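Local coordinates for extracellular solute-binding protein family 1 (Arthrobacter chlorophenolicus, PDB 4R2F) that binds the disaccharide laminaribiose and, as a solute-binding protein, probably delivers such sugars to a membrane transporter, at residues G218-K223 with A392-G397. Sequence-based numbering, arbitrary orientation.
Sequences GGVFTK and AALDGG. With BGC (beta-D-glucopyranose), chain B.
The Phe221 ring meets Leu394 obliquely, CE1 lying 3.9 Å from Leu394 CD2, while Val220 CG1 rests over one ring face, offset toward the rim and 3.7 Å above the plane. The Phe221 and Leu394 side chains approach from opposite directions, and Val220 CG2 adds a looser touch on the same methyl, Leu394 CD2, at 4.3 Å. Leu394 has CG anti to the backbone N (chi1 165°), from where CD2 reaches the loop; Phe421 and Leu425 of helix 414-428 also pack on it. The contact is wholly apolar and buried. It joins the loop after helix 204-215 to helix 389-396, whose Asp395 lines the sugar pocket, in a periplasmic-binding-protein-type fold. One residue on from Leu394, Asp395 serves the ligand: its carboxylate takes one hydrogen bond at each oxygen, from glucose O6 to OD1 and from O4 to OD2, both 2.5 Å. With an asparagine here one carboxylate oxygen gives way to an NH2 group and the charge is gone, and one glucose hydroxyl would probably be left without its acceptor. Asp154, Asn311, His207 and the backbone N of Gly101 are also hydrogen-bonded to the glucose, and Phe80 and Phe380 touch the Asp395 side chain.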
loop_
_atom_site.group_PDB
_atom_site.type_symbol
_atom_site.label_atom_id
_atom_site.label_comp_id
_atom_site.label_asym_id
_atom_site.label_seq_id
_atom_site.Cartn_x
_atom_site.Cartn_y
_atom_site.Cartn_z
ATOM N N GLY A 218 8.419 4.766 -15.993
ATOM C CA GLY A 218 7.353 5.764 -16.126
ATOM C C GLY A 218 6.893 6.285 -14.803
ATOM O O GLY A 218 7.685 6.411 -13.879
ATOM N N GLY A 219 5.607 6.606 -14.723
ATOM C CA GLY A 219 5.010 7.193 -13.539
ATOM C C GLY A 219 3.973 8.215 -13.873
ATOM O O GLY A 219 3.895 8.688 -15.005
ATOM N N VAL A 220 3.150 8.555 -12.895
ATOM C CA VAL A 220 2.102 9.533 -13.120
ATOM C C VAL A 220 2.653 10.957 -13.307
ATOM O O VAL A 220 2.022 11.784 -13.977
ATOM C CB VAL A 220 1.078 9.508 -11.969
ATOM C CG1 VAL A 220 0.087 10.647 -12.107
ATOM C CG2 VAL A 220 0.375 8.149 -11.902
ATOM N N PHE A 221 3.812 11.241 -12.714
ATOM C CA PHE A 221 4.330 12.607 -12.651
ATOM C C PHE A 221 5.715 12.746 -13.270
ATOM O O PHE A 221 6.491 11.778 -13.366
ATOM C CB PHE A 221 4.385 13.125 -11.200
ATOM C CG PHE A 221 3.089 13.048 -10.462
ATOM C CD1 PHE A 221 2.777 11.935 -9.673
ATOM C CD2 PHE A 221 2.197 14.107 -10.491
ATOM C CE1 PHE A 221 1.571 11.886 -8.981
ATOM C CE2 PHE A 221 1.010 14.056 -9.796
ATOM C CZ PHE A 221 0.693 12.945 -9.036
ATOM N N THR A 222 6.030 13.979 -13.694
ATOM C CA THR A 222 7.402 14.347 -14.057
ATOM C C THR A 222 8.234 14.509 -12.791
ATOM O O THR A 222 7.678 14.653 -11.685
ATOM C CB THR A 222 7.457 15.715 -14.784
ATOM O OG1 THR A 222 6.877 16.727 -13.947
ATOM C CG2 THR A 222 6.727 15.668 -16.113
ATOM N N LYS A 223 9.554 14.534 -12.970
ATOM C CA LYS A 223 10.509 14.923 -11.911
ATOM C C LYS A 223 10.073 16.129 -11.066
ATOM O O LYS A 223 10.305 16.154 -9.850
ATOM C CB LYS A 223 11.871 15.207 -12.537
ATOM C CG LYS A 223 12.692 13.961 -12.824
ATOM C CD LYS A 223 13.878 13.858 -11.882
ATOM C CE LYS A 223 14.940 14.878 -12.256
ATOM N NZ LYS A 223 16.226 14.570 -11.590
ATOM N N ALA A 392 -3.160 12.235 -2.445
ATOM C CA ALA A 392 -4.372 11.795 -1.790
ATOM C C ALA A 392 -5.507 11.604 -2.813
ATOM O O ALA A 392 -6.234 10.598 -2.770
ATOM C CB ALA A 392 -4.784 12.771 -0.713
ATOM N N ALA A 393 -5.658 12.557 -3.726
ATOM C CA ALA A 393 -6.738 12.494 -4.750
ATOM C C ALA A 393 -6.470 11.401 -5.784
ATOM O O ALA A 393 -7.363 10.653 -6.186
ATOM C CB ALA A 393 -6.896 13.833 -5.431
ATOM N N LEU A 394 -5.208 11.269 -6.165
ATOM C CA LEU A 394 -4.813 10.187 -7.023
ATOM C C LEU A 394 -5.152 8.839 -6.410
ATOM O O LEU A 394 -5.820 8.030 -7.028
ATOM C CB LEU A 394 -3.332 10.283 -7.349
ATOM C CG LEU A 394 -2.672 9.049 -7.937
ATOM C CD1 LEU A 394 -3.281 8.716 -9.281
ATOM C CD2 LEU A 394 -1.168 9.266 -8.078
ATOM N N ASP A 395 -4.708 8.621 -5.182
ATOM C CA ASP A 395 -4.817 7.321 -4.520
ATOM C C ASP A 395 -6.260 6.910 -4.199
ATOM O O ASP A 395 -6.644 5.772 -4.429
ATOM C CB ASP A 395 -3.986 7.370 -3.228
ATOM C CG ASP A 395 -3.989 6.066 -2.456
ATOM O OD1 ASP A 395 -3.737 5.012 -3.066
ATOM O OD2 ASP A 395 -4.200 6.104 -1.229
ATOM N N GLY A 396 -7.048 7.839 -3.674
ATOM C CA GLY A 396 -8.383 7.532 -3.182
ATOM C C GLY A 396 -9.534 7.801 -4.142
ATOM O O GLY A 396 -10.662 7.474 -3.826
ATOM N N GLY A 397 -9.252 8.400 -5.296
ATOM C CA GLY A 397 -10.306 8.917 -6.164
ATOM C C GLY A 397 -10.758 7.968 -7.266
ATOM O O GLY A 397 -10.152 6.920 -7.537
HETATM C C2 BGC B . -1.823 1.332 1.123
HETATM C C3 BGC B . -2.211 2.777 1.437
HETATM C C4 BGC B . -3.131 3.314 0.349
HETATM C C5 BGC B . -4.332 2.394 0.179
HETATM C C6 BGC B . -5.225 2.826 -0.992
HETATM C C1 BGC B . -3.125 0.551 1.072
HETATM O O2 BGC B . -0.952 0.807 2.118
HETATM O O3 BGC B . -1.046 3.595 1.539
HETATM O O4 BGC B . -3.627 4.591 0.727
HETATM O O5 BGC B . -3.901 1.045 -0.031
HETATM O O6 BGC B . -4.540 2.750 -2.262
#